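Local structure of 3-oxosteroid 1-dehydrogenase (Sterolibacterium denitrificans, 7P18) at residues A[37-42]-A[296-301]; A[302-307]-A[525-530]. The protein probably catalyses the FAD-dependent 1,2-dehydrogenation of 3-oxosteroids to 3-oxo-Delta(1)-steroids, passing the electrons to an acceptor. All coordinates share one frame; numbering follows the deposited sequence.

How the contacts relate
Contacts 1 and 2 illustrate how a Rossmann-type fold holds a long dinucleotide at several points. Their centres lie about 14 Å apart, both touch FAD, and both segments of contact 1 precede those of contact 2 in the sequence. The 37-42 loop follows strand 33-36 and the 525-530 loop follows strand 521-523, an outermost strand of the same five-stranded parallel sheet. Between them in sequence, 296-301 runs directly into helix 302-309, with Gly301 at its N-cap, so one continuous stretch serves both contacts. A salt bridge ties them together, Lys38 NZ lying 2.9 Å from Asp302 OD2. Both contacts hold the adenosine half and the pyrophosphate, and contact 2 extends to the ribityl chain.

Contact 1 (A[37-42]-A[296-301]); sequences EKSDKY and PPHNTG. With FAD (flavin-adenine dinucleotide), chain C.
The adenosine end of the FAD pocket is walled here by two loops, where Lys38 and Ser39 meet His298 and Thr300. Extended from CB outward, Lys38 runs over one face of the adenine, CD 3.4 Å from FAD N7A. Its NZ then donates to the carbonyl O of His298 (2.9 Å), at a C=O...N angle of 140°. Thr300 OG1 also lies close to that ammonium, but its hydroxyl bonds to Asp302. The imidazole of His298 is packed on both faces: Ser39 CB presses tightly against one, 2.9 Å from His298 NE2, and Pro297 CB covers the centre of the other. A water in the ring plane bridges NE2 to Asp40 OD1. As in other Rossmann dinucleotide folds, an acidic residue ending the beta-alpha-beta unit (10-13, 17-28, 33-36) grips the ribose: Glu37 OE1 and OE2 accept from FAD O3B and O2B, each at 2.7 Å. The Ser39 backbone N steadies this carboxylate, approaching OE2 on its anti side, tilted out of plane, at 2.9 Å. With OG turned between N and the carbonyl carbon (chi1 85°), Ser39 forms an ST turn, accepting from Lys41 N. Asn299 ND2 reaches FAD O2A almost straight, at 3.0 Å and 178°.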
ATOM      1  N   GLU A  37      -8.014  10.308  15.902  1.00 26.37           N
ATOM      2  CA  GLU A  37      -8.454   9.504  14.727  1.00 26.11           C
ATOM      3  C   GLU A  37      -9.892   9.914  14.344  1.00 26.79           C
ATOM      4  O   GLU A  37     -10.758   9.938  15.254  1.00 24.87           O
ATOM      5  CB  GLU A  37      -8.340   8.009  15.048  1.00 26.10           C
ATOM      6  CG  GLU A  37      -9.049   7.097  14.034  1.00 25.62           C
ATOM      7  CD  GLU A  37      -8.610   7.233  12.603  1.00 25.72           C
ATOM      8  OE1 GLU A  37      -7.363   7.366  12.389  1.00 26.82           O
ATOM      9  OE2 GLU A  37      -9.498   7.195  11.699  1.00 27.08           O
ATOM     10  N   LYS A  38     -10.096  10.269  13.074  1.00 25.77           N
ATOM     11  CA  LYS A  38     -11.380  10.721  12.473  1.00 27.02           C
ATOM     12  C   LYS A  38     -12.423   9.611  12.641  1.00 29.42           C
ATOM     13  O   LYS A  38     -13.539   9.947  13.049  1.00 25.27           O
ATOM     14  CB  LYS A  38     -11.171  11.116  11.010  1.00 28.40           C
ATOM     15  CG  LYS A  38     -12.397  11.286  10.105  1.00 28.73           C
ATOM     16  CD  LYS A  38     -11.869  11.780   8.767  1.00 28.62           C
ATOM     17  CE  LYS A  38     -12.869  11.865   7.663  1.00 30.13           C
ATOM     18  NZ  LYS A  38     -12.317  12.595   6.515  1.00 30.80           N
ATOM     19  N   SER A  39     -12.050   8.354  12.396  1.00 26.24           N
ATOM     20  CA  SER A  39     -13.012   7.248  12.172  1.00 27.74           C
ATOM     21  C   SER A  39     -13.231   6.500  13.482  1.00 26.17           C
ATOM     22  O   SER A  39     -12.611   6.842  14.504  1.00 28.51           O
ATOM     23  CB  SER A  39     -12.580   6.338  11.045  1.00 28.84           C
ATOM     24  OG  SER A  39     -11.690   5.348  11.506  1.00 25.22           O
ATOM     25  N   ASP A  40     -14.074   5.476  13.418  1.00 28.12           N
ATOM     26  CA  ASP A  40     -14.458   4.595  14.550  1.00 29.37           C
ATOM     27  C   ASP A  40     -13.397   3.516  14.739  1.00 27.70           C
ATOM     28  O   ASP A  40     -13.523   2.762  15.704  1.00 30.46           O
ATOM     29  CB  ASP A  40     -15.834   3.946  14.292  1.00 32.39           C
ATOM     30  CG  ASP A  40     -15.922   3.175  12.988  1.00 35.72           C
ATOM     31  OD1 ASP A  40     -15.526   3.720  11.921  1.00 39.88           O
ATOM     32  OD2 ASP A  40     -16.355   2.026  13.030  1.00 45.00           O
ATOM     33  N   LYS A  41     -12.379   3.443  13.858  1.00 28.42           N
ATOM     34  CA  LYS A  41     -11.336   2.379  13.924  1.00 25.55           C
ATOM     35  C   LYS A  41      -9.940   3.034  13.865  1.00 23.57           C
ATOM     36  O   LYS A  41      -9.828   4.080  13.231  1.00 23.64           O
ATOM     37  CB  LYS A  41     -11.463   1.388  12.769  1.00 26.57           C
ATOM     38  CG  LYS A  41     -12.819   0.706  12.582  1.00 28.06           C
ATOM     39  CD  LYS A  41     -13.153  -0.289  13.685  1.00 28.07           C
ATOM     40  CE  LYS A  41     -14.549  -0.884  13.564  1.00 29.45           C
ATOM     41  NZ  LYS A  41     -14.864  -1.708  14.761  1.00 30.40           N
ATOM     42  N   TYR A  42      -8.930   2.427  14.491  1.00 25.58           N
ATOM     43  CA  TYR A  42      -7.505   2.852  14.351  1.00 25.70           C
ATOM     44  C   TYR A  42      -6.843   2.022  13.238  1.00 25.27           C
ATOM     45  O   TYR A  42      -7.288   0.880  12.969  1.00 25.38           O
ATOM     46  CB  TYR A  42      -6.725   2.751  15.660  1.00 25.59           C
ATOM     47  CG  TYR A  42      -6.706   1.398  16.315  1.00 30.53           C
ATOM     48  CD1 TYR A  42      -5.792   0.436  15.926  1.00 28.45           C
ATOM     49  CD2 TYR A  42      -7.602   1.074  17.331  1.00 28.99           C
ATOM     50  CE1 TYR A  42      -5.771  -0.810  16.515  1.00 27.23           C
ATOM     51  CE2 TYR A  42      -7.584  -0.178  17.927  1.00 25.83           C
ATOM     52  CZ  TYR A  42      -6.665  -1.118  17.517  1.00 25.06           C
ATOM     53  OH  TYR A  42      -6.606  -2.343  18.087  1.00 29.21           O
ATOM     54  N   PRO A 296      -9.589   2.464   2.651  1.00 24.20           N
ATOM     55  CA  PRO A 296     -10.765   2.747   3.464  1.00 23.81           C
ATOM     56  C   PRO A 296     -11.394   4.104   3.127  1.00 22.52           C
ATOM     57  O   PRO A 296     -10.939   4.833   2.250  1.00 22.74           O
ATOM     58  CB  PRO A 296     -10.244   2.686   4.907  1.00 24.73           C
ATOM     59  CG  PRO A 296      -8.970   1.867   4.807  1.00 24.95           C
ATOM     60  CD  PRO A 296      -8.394   2.236   3.465  1.00 25.20           C
ATOM     61  N   PRO A 297     -12.518   4.471   3.788  1.00 23.93           N
ATOM     62  CA  PRO A 297     -13.322   5.603   3.322  1.00 24.62           C
ATOM     63  C   PRO A 297     -12.800   7.036   3.568  1.00 25.30           C
ATOM     64  O   PRO A 297     -13.310   7.935   2.947  1.00 23.56           O
ATOM     65  CB  PRO A 297     -14.639   5.402   4.104  1.00 26.05           C
ATOM     66  CG  PRO A 297     -14.632   3.962   4.524  1.00 27.52           C
ATOM     67  CD  PRO A 297     -13.182   3.667   4.832  1.00 26.07           C
ATOM     68  N   HIS A 298     -12.000   7.241   4.621  1.00 23.93           N
ATOM     69  CA  HIS A 298     -11.807   8.617   5.176  1.00 24.74           C
ATOM     70  C   HIS A 298     -10.732   9.552   4.599  1.00 25.09           C
ATOM     71  O   HIS A 298     -10.922  10.774   4.761  1.00 25.32           O
ATOM     72  CB  HIS A 298     -11.675   8.540   6.705  1.00 25.26           C
ATOM     73  CG  HIS A 298     -12.591   7.546   7.338  1.00 27.05           C
ATOM     74  ND1 HIS A 298     -13.946   7.776   7.476  1.00 30.48           N
ATOM     75  CD2 HIS A 298     -12.358   6.326   7.867  1.00 26.43           C
ATOM     76  CE1 HIS A 298     -14.509   6.739   8.064  1.00 29.76           C
ATOM     77  NE2 HIS A 298     -13.554   5.835   8.313  1.00 28.61           N
ATOM     78  N   ASN A 299      -9.663   9.071   3.971  1.00 22.49           N
ATOM     79  CA  ASN A 299      -8.596  10.042   3.591  1.00 23.34           C
ATOM     80  C   ASN A 299      -9.140  11.007   2.539  1.00 23.86           C
ATOM     81  O   ASN A 299      -9.118  10.688   1.340  1.00 23.46           O
ATOM     82  CB  ASN A 299      -7.299   9.337   3.167  1.00 21.08           C
ATOM     83  CG  ASN A 299      -6.772   8.417   4.234  1.00 22.53           C
ATOM     84  OD1 ASN A 299      -7.196   8.485   5.410  1.00 23.94           O
ATOM     85  ND2 ASN A 299      -5.846   7.556   3.840  1.00 22.33           N
ATOM     86  N   THR A 300      -9.575  12.194   2.989  1.00 22.94           N
ATOM     87  CA  THR A 300     -10.291  13.208   2.174  1.00 24.96           C
ATOM     88  C   THR A 300      -9.489  14.519   2.163  1.00 27.41           C
ATOM     89  O   THR A 300     -10.073  15.554   1.868  1.00 23.36           O
ATOM     90  CB  THR A 300     -11.727  13.374   2.708  1.00 27.20           C
ATOM     91  OG1 THR A 300     -11.771  13.624   4.119  1.00 26.01           O
ATOM     92  CG2 THR A 300     -12.557  12.126   2.475  1.00 28.27           C
ATOM     93  N   GLY A 301      -8.184  14.497   2.498  1.00 22.70           N
ATOM     94  CA  GLY A 301      -7.321  15.674   2.266  1.00 22.99           C
ATOM     95  C   GLY A 301      -7.583  16.782   3.296  1.00 23.44           C
ATOM     96  O   GLY A 301      -7.214  17.936   3.020  1.00 25.28           O
TER
HETATM   97  PA  FAD C 601      -3.407   5.743   6.633  1.00 22.25           P
HETATM   98  O1A FAD C 601      -2.758   4.445   6.953  1.00 20.93           O
HETATM   99  O2A FAD C 601      -4.616   5.593   5.749  1.00 21.24           O
HETATM  100  O5B FAD C 601      -3.793   6.428   8.008  1.00 22.27           O
HETATM  101  C5B FAD C 601      -4.426   7.735   7.985  1.00 21.40           C
HETATM  102  C4B FAD C 601      -5.409   7.796   9.114  1.00 20.82           C
HETATM  103  O4B FAD C 601      -5.794   9.181   9.324  1.00 24.47           O
HETATM  104  C3B FAD C 601      -6.720   7.009   8.904  1.00 22.05           C
HETATM  105  O3B FAD C 601      -7.001   6.172  10.020  1.00 22.28           O
HETATM  106  C2B FAD C 601      -7.767   8.109   8.711  1.00 24.19           C
HETATM  107  O2B FAD C 601      -9.084   7.685   9.037  1.00 23.55           O
HETATM  108  C1B FAD C 601      -7.179   9.248   9.544  1.00 23.41           C
HETATM  109  N9A FAD C 601      -7.674  10.581   9.198  1.00 24.23           N
HETATM  110  C8A FAD C 601      -8.045  11.072   7.979  1.00 22.74           C
HETATM  111  N7A FAD C 601      -8.545  12.302   8.053  1.00 24.82           N
HETATM  112  C5A FAD C 601      -8.445  12.638   9.397  1.00 22.91           C
HETATM  113  C6A FAD C 601      -8.791  13.800  10.121  1.00 22.67           C
HETATM  114  N6A FAD C 601      -9.394  14.869   9.588  1.00 22.78           N
HETATM  115  N1A FAD C 601      -8.556  13.793  11.450  1.00 22.24           N
HETATM  116  C2A FAD C 601      -7.996  12.709  11.994  1.00 23.26           C
HETATM  117  N3A FAD C 601      -7.697  11.533  11.432  1.00 23.85           N
HETATM  118  C4A FAD C 601      -7.924  11.582  10.107  1.00 24.95           C
HETATM  119  N1  FAD C 601       2.272   0.226   1.232  1.00 21.16           N
HETATM  120  C2  FAD C 601       3.463  -0.287   1.617  1.00 23.27           C
HETATM  121  O2  FAD C 601       4.471   0.438   1.706  1.00 21.63           O
HETATM  122  N3  FAD C 601       3.599  -1.575   1.947  1.00 21.91           N
HETATM  123  C4  FAD C 601       2.632  -2.516   1.656  1.00 24.80           C
HETATM  124  O4  FAD C 601       2.779  -3.656   2.083  1.00 23.17           O
HETATM  125  C4X FAD C 601       1.367  -2.040   1.217  1.00 24.67           C
HETATM  126  N5  FAD C 601       0.398  -2.904   0.964  1.00 24.67           N
HETATM  127  C5X FAD C 601      -0.832  -2.397   0.616  1.00 22.08           C
HETATM  128  C6  FAD C 601      -1.912  -3.292   0.433  1.00 25.62           C
HETATM  129  C7  FAD C 601      -3.205  -2.835   0.216  1.00 25.05           C
HETATM  130  C7M FAD C 601      -4.353  -3.811   0.054  1.00 24.43           C
HETATM  131  C8  FAD C 601      -3.450  -1.451   0.235  1.00 23.71           C
HETATM  132  C8M FAD C 601      -4.858  -0.920   0.029  1.00 27.91           C
HETATM  133  C9  FAD C 601      -2.393  -0.568   0.328  1.00 22.55           C
HETATM  134  C9A FAD C 601      -1.077  -1.007   0.574  1.00 23.19           C
HETATM  135  N10 FAD C 601       0.014  -0.132   0.695  1.00 22.20           N
HETATM  136  C10 FAD C 601       1.267  -0.614   1.050  1.00 23.65           C
HETATM  137  C1' FAD C 601      -0.189   1.321   0.716  1.00 20.37           C
HETATM  138  C2' FAD C 601      -0.286   1.810   2.178  1.00 20.47           C
HETATM  139  O2' FAD C 601      -1.274   1.105   2.928  1.00 19.97           O
HETATM  140  C3' FAD C 601      -0.553   3.321   2.286  1.00 19.24           C
HETATM  141  O3' FAD C 601       0.172   4.058   1.300  1.00 20.05           O
HETATM  142  C4' FAD C 601      -0.256   3.819   3.685  1.00 20.17           C
HETATM  143  O4' FAD C 601      -0.992   3.019   4.599  1.00 21.86           O
HETATM  144  C5' FAD C 601      -0.576   5.283   3.901  1.00 20.20           C
HETATM  145  O5' FAD C 601      -0.332   5.543   5.296  1.00 20.79           O
HETATM  146  P   FAD C 601      -0.802   6.916   5.946  1.00 21.66           P
HETATM  147  O1P FAD C 601      -0.399   6.763   7.349  1.00 21.93           O
HETATM  148  O2P FAD C 601      -0.433   8.083   5.146  1.00 20.91           O
HETATM  149  O3P FAD C 601      -2.435   6.804   5.895  1.00 22.35           O
HETATM  150  O   HOH W   1     -14.679   3.241   9.273  1.00 35.83           O

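Contact 2 (A[302-307]-A[525-530]). With FAD (flavin-adenine dinucleotide), chain C.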
ATOM      1  N   ASP A 302      -8.136  16.440   4.456  1.00 23.26           N
ATOM      2  CA  ASP A 302      -8.593  17.424   5.478  1.00 26.58           C
ATOM      3  C   ASP A 302      -7.403  18.242   6.019  1.00 25.90           C
ATOM      4  O   ASP A 302      -7.544  19.443   6.225  1.00 28.26           O
ATOM      5  CB  ASP A 302      -9.289  16.742   6.642  1.00 25.59           C
ATOM      6  CG  ASP A 302     -10.535  15.922   6.284  1.00 28.23           C
ATOM      7  OD1 ASP A 302     -11.106  16.157   5.227  1.00 25.97           O
ATOM      8  OD2 ASP A 302     -10.896  15.062   7.092  1.00 25.07           O
ATOM      9  N   THR A 303      -6.261  17.624   6.264  1.00 26.17           N
ATOM     10  CA  THR A 303      -5.067  18.325   6.816  1.00 27.71           C
ATOM     11  C   THR A 303      -4.308  19.012   5.691  1.00 31.47           C
ATOM     12  O   THR A 303      -3.642  20.038   5.959  1.00 28.79           O
ATOM     13  CB  THR A 303      -4.157  17.398   7.622  1.00 25.37           C
ATOM     14  OG1 THR A 303      -3.543  16.478   6.706  1.00 28.29           O
ATOM     15  CG2 THR A 303      -4.896  16.657   8.699  1.00 23.96           C
ATOM     16  N   ILE A 304      -4.376  18.488   4.468  1.00 26.22           N
ATOM     17  CA  ILE A 304      -3.702  19.104   3.303  1.00 27.01           C
ATOM     18  C   ILE A 304      -4.324  20.484   3.071  1.00 28.45           C
ATOM     19  O   ILE A 304      -3.576  21.502   2.969  1.00 27.81           O
ATOM     20  CB  ILE A 304      -3.773  18.174   2.063  1.00 25.59           C
ATOM     21  CG1 ILE A 304      -2.912  16.924   2.288  1.00 26.14           C
ATOM     22  CG2 ILE A 304      -3.344  18.932   0.828  1.00 29.26           C
ATOM     23  CD1 ILE A 304      -3.057  15.838   1.228  1.00 28.47           C
ATOM     24  N   ARG A 305      -5.649  20.554   3.031  1.00 28.81           N
ATOM     25  CA  ARG A 305      -6.361  21.840   2.771  1.00 31.19           C
ATOM     26  C   ARG A 305      -6.008  22.850   3.883  1.00 30.45           C
ATOM     27  O   ARG A 305      -5.672  24.001   3.577  1.00 32.29           O
ATOM     28  CB  ARG A 305      -7.869  21.572   2.670  1.00 33.46           C
ATOM     29  CG  ARG A 305      -8.283  20.898   1.364  1.00 33.21           C
ATOM     30  CD  ARG A 305      -9.803  20.845   1.119  1.00 35.37           C
ATOM     31  NE  ARG A 305     -10.584  20.571   2.340  1.00 34.30           N
ATOM     32  CZ  ARG A 305     -10.860  19.363   2.830  1.00 39.47           C
ATOM     33  NH1 ARG A 305     -10.437  18.260   2.229  1.00 33.35           N
ATOM     34  NH2 ARG A 305     -11.557  19.252   3.943  1.00 42.26           N
ATOM     35  N   ALA A 306      -6.055  22.412   5.129  1.00 29.74           N
ATOM     36  CA  ALA A 306      -5.856  23.273   6.324  1.00 30.31           C
ATOM     37  C   ALA A 306      -4.434  23.826   6.349  1.00 33.29           C
ATOM     38  O   ALA A 306      -4.244  25.028   6.656  1.00 33.49           O
ATOM     39  CB  ALA A 306      -6.173  22.484   7.551  1.00 29.56           C
ATOM     40  N   ALA A 307      -3.441  23.001   5.999  1.00 30.91           N
ATOM     41  CA  ALA A 307      -2.018  23.426   5.975  1.00 29.48           C
ATOM     42  C   ALA A 307      -1.759  24.375   4.807  1.00 27.59           C
ATOM     43  O   ALA A 307      -1.037  25.392   4.978  1.00 28.56           O
ATOM     44  CB  ALA A 307      -1.119  22.191   5.928  1.00 28.45           C
ATOM     45  N   GLY A 525       3.908  10.266   5.838  1.00 22.59           N
ATOM     46  CA  GLY A 525       3.028   9.358   5.095  1.00 21.67           C
ATOM     47  C   GLY A 525       2.378  10.036   3.915  1.00 22.06           C
ATOM     48  O   GLY A 525       2.972  10.965   3.323  1.00 20.68           O
ATOM     49  N   ASN A 526       1.215   9.547   3.488  1.00 20.89           N
ATOM     50  CA  ASN A 526       0.623  10.042   2.212  1.00 19.80           C
ATOM     51  C   ASN A 526       0.046  11.455   2.386  1.00 19.36           C
ATOM     52  O   ASN A 526      -0.334  12.081   1.367  1.00 20.69           O
ATOM     53  CB  ASN A 526      -0.443   9.095   1.665  1.00 20.94           C
ATOM     54  CG  ASN A 526       0.070   7.731   1.278  1.00 21.99           C
ATOM     55  OD1 ASN A 526       1.294   7.490   1.274  1.00 20.45           O
ATOM     56  ND2 ASN A 526      -0.872   6.843   0.937  1.00 18.09           N
ATOM     57  N   ASN A 527      -0.010  11.960   3.610  1.00 19.55           N
ATOM     58  CA  ASN A 527      -0.293  13.387   3.915  1.00 22.33           C
ATOM     59  C   ASN A 527       0.812  14.276   3.334  1.00 22.93           C
ATOM     60  O   ASN A 527       0.537  15.445   3.050  1.00 23.18           O
ATOM     61  CB  ASN A 527      -0.428  13.537   5.427  1.00 22.78           C
ATOM     62  CG  ASN A 527      -1.243  14.704   5.920  1.00 22.60           C
ATOM     63  OD1 ASN A 527      -1.758  14.611   7.024  1.00 23.38           O
ATOM     64  ND2 ASN A 527      -1.324  15.785   5.169  1.00 20.68           N
ATOM     65  N   SER A 528       2.020  13.730   3.124  1.00 21.78           N
ATOM     66  CA  SER A 528       3.227  14.448   2.671  1.00 22.65           C
ATOM     67  C   SER A 528       3.529  14.071   1.222  1.00 22.36           C
ATOM     68  O   SER A 528       3.192  12.977   0.776  1.00 20.50           O
ATOM     69  CB  SER A 528       4.418  14.169   3.611  1.00 22.51           C
ATOM     70  OG  SER A 528       4.959  12.871   3.386  1.00 21.35           O
ATOM     71  N   ALA A 529       4.191  14.953   0.507  1.00 20.20           N
ATOM     72  CA  ALA A 529       4.799  14.636  -0.801  1.00 21.43           C
ATOM     73  C   ALA A 529       5.848  13.535  -0.622  1.00 21.88           C
ATOM     74  O   ALA A 529       6.731  13.661   0.259  1.00 21.53           O
ATOM     75  CB  ALA A 529       5.399  15.870  -1.401  1.00 22.48           C
ATOM     76  N   SER A 530       5.747  12.482  -1.440  1.00 21.30           N
ATOM     77  CA  SER A 530       6.522  11.230  -1.368  1.00 20.43           C
ATOM     78  C   SER A 530       8.024  11.497  -1.496  1.00 18.96           C
ATOM     79  O   SER A 530       8.476  12.109  -2.511  1.00 20.82           O
ATOM     80  CB  SER A 530       6.101  10.278  -2.450  1.00 20.72           C
ATOM     81  OG  SER A 530       6.885   9.100  -2.404  1.00 20.31           O
TER
HETATM   82  PA  FAD C 601      -3.407   5.743   6.633  1.00 22.25           P
HETATM   83  O1A FAD C 601      -2.758   4.445   6.953  1.00 20.93           O
HETATM   84  O2A FAD C 601      -4.616   5.593   5.749  1.00 21.24           O
HETATM   85  O5B FAD C 601      -3.793   6.428   8.008  1.00 22.27           O
HETATM   86  C5B FAD C 601      -4.426   7.735   7.985  1.00 21.40           C
HETATM   87  C4B FAD C 601      -5.409   7.796   9.114  1.00 20.82           C
HETATM   88  O4B FAD C 601      -5.794   9.181   9.324  1.00 24.47           O
HETATM   89  C3B FAD C 601      -6.720   7.009   8.904  1.00 22.05           C
HETATM   90  O3B FAD C 601      -7.001   6.172  10.020  1.00 22.28           O
HETATM   91  C2B FAD C 601      -7.767   8.109   8.711  1.00 24.19           C
HETATM   92  O2B FAD C 601      -9.084   7.685   9.037  1.00 23.55           O
HETATM   93  C1B FAD C 601      -7.179   9.248   9.544  1.00 23.41           C
HETATM   94  N9A FAD C 601      -7.674  10.581   9.198  1.00 24.23           N
HETATM   95  C8A FAD C 601      -8.045  11.072   7.979  1.00 22.74           C
HETATM   96  N7A FAD C 601      -8.545  12.302   8.053  1.00 24.82           N
HETATM   97  C5A FAD C 601      -8.445  12.638   9.397  1.00 22.91           C
HETATM   98  C6A FAD C 601      -8.791  13.800  10.121  1.00 22.67           C
HETATM   99  N6A FAD C 601      -9.394  14.869   9.588  1.00 22.78           N
HETATM  100  N1A FAD C 601      -8.556  13.793  11.450  1.00 22.24           N
HETATM  101  C2A FAD C 601      -7.996  12.709  11.994  1.00 23.26           C
HETATM  102  N3A FAD C 601      -7.697  11.533  11.432  1.00 23.85           N
HETATM  103  C4A FAD C 601      -7.924  11.582  10.107  1.00 24.95           C
HETATM  104  N1  FAD C 601       2.272   0.226   1.232  1.00 21.16           N
HETATM  105  C2  FAD C 601       3.463  -0.287   1.617  1.00 23.27           C
HETATM  106  O2  FAD C 601       4.471   0.438   1.706  1.00 21.63           O
HETATM  107  N3  FAD C 601       3.599  -1.575   1.947  1.00 21.91           N
HETATM  108  C4  FAD C 601       2.632  -2.516   1.656  1.00 24.80           C
HETATM  109  O4  FAD C 601       2.779  -3.656   2.083  1.00 23.17           O
HETATM  110  C4X FAD C 601       1.367  -2.040   1.217  1.00 24.67           C
HETATM  111  N5  FAD C 601       0.398  -2.904   0.964  1.00 24.67           N
HETATM  112  C5X FAD C 601      -0.832  -2.397   0.616  1.00 22.08           C
HETATM  113  C6  FAD C 601      -1.912  -3.292   0.433  1.00 25.62           C
HETATM  114  C7  FAD C 601      -3.205  -2.835   0.216  1.00 25.05           C
HETATM  115  C7M FAD C 601      -4.353  -3.811   0.054  1.00 24.43           C
HETATM  116  C8  FAD C 601      -3.450  -1.451   0.235  1.00 23.71           C
HETATM  117  C8M FAD C 601      -4.858  -0.920   0.029  1.00 27.91           C
HETATM  118  C9  FAD C 601      -2.393  -0.568   0.328  1.00 22.55           C
HETATM  119  C9A FAD C 601      -1.077  -1.007   0.574  1.00 23.19           C
HETATM  120  N10 FAD C 601       0.014  -0.132   0.695  1.00 22.20           N
HETATM  121  C10 FAD C 601       1.267  -0.614   1.050  1.00 23.65           C
HETATM  122  C1' FAD C 601      -0.189   1.321   0.716  1.00 20.37           C
HETATM  123  C2' FAD C 601      -0.286   1.810   2.178  1.00 20.47           C
HETATM  124  O2' FAD C 601      -1.274   1.105   2.928  1.00 19.97           O
HETATM  125  C3' FAD C 601      -0.553   3.321   2.286  1.00 19.24           C
HETATM  126  O3' FAD C 601       0.172   4.058   1.300  1.00 20.05           O
HETATM  127  C4' FAD C 601      -0.256   3.819   3.685  1.00 20.17           C
HETATM  128  O4' FAD C 601      -0.992   3.019   4.599  1.00 21.86           O
HETATM  129  C5' FAD C 601      -0.576   5.283   3.901  1.00 20.20           C
HETATM  130  O5' FAD C 601      -0.332   5.543   5.296  1.00 20.79           O
HETATM  131  P   FAD C 601      -0.802   6.916   5.946  1.00 21.66           P
HETATM  132  O1P FAD C 601      -0.399   6.763   7.349  1.00 21.93           O
HETATM  133  O2P FAD C 601      -0.433   8.083   5.146  1.00 20.91           O
HETATM  134  O3P FAD C 601      -2.435   6.804   5.895  1.00 22.35           O
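The first turn of helix 302-309 faces the loop after strand 521-523, with the CA atoms of Ile304 and Asn527 6.7 Å apart. This loop leaves the edge of the Rossmann-type parallel sheet and carries FAD ligands, as the helix does. The buried contact centres on Asn527, whose CG stands roughly anti to its own backbone N (chi1 -156°), a rotation that carries the amide to the helix. Thr303 OG1 donates to Asn527 OD1 at 2.6 Å, the two side chains meeting nearly perpendicular. The hydroxyl comes from beside the oxygen, at a C=O...O angle of 97°, which also leaves Thr303 OG1 2.8 Å from Asn527 ND2; the backbone N of Ala270 supplies OD1 with a second donor. Alongside, Ile304 lays CG1 3.5 Å from Asn527 ND2, the two side chains running past each other in opposite directions. The preceding residue, Asn526, holds the cofactor through its N (to FAD O2P, 2.8 Å) and its ND2 (to FAD O3' on the ribityl chain, 3.0 Å). Ser528 ties the turn together, its N and OG both donating to Gly525 O. At the helix start, Asp302 OD2 accepts from the adenine amino group, FAD N6A, at 2.9 Å and 149°.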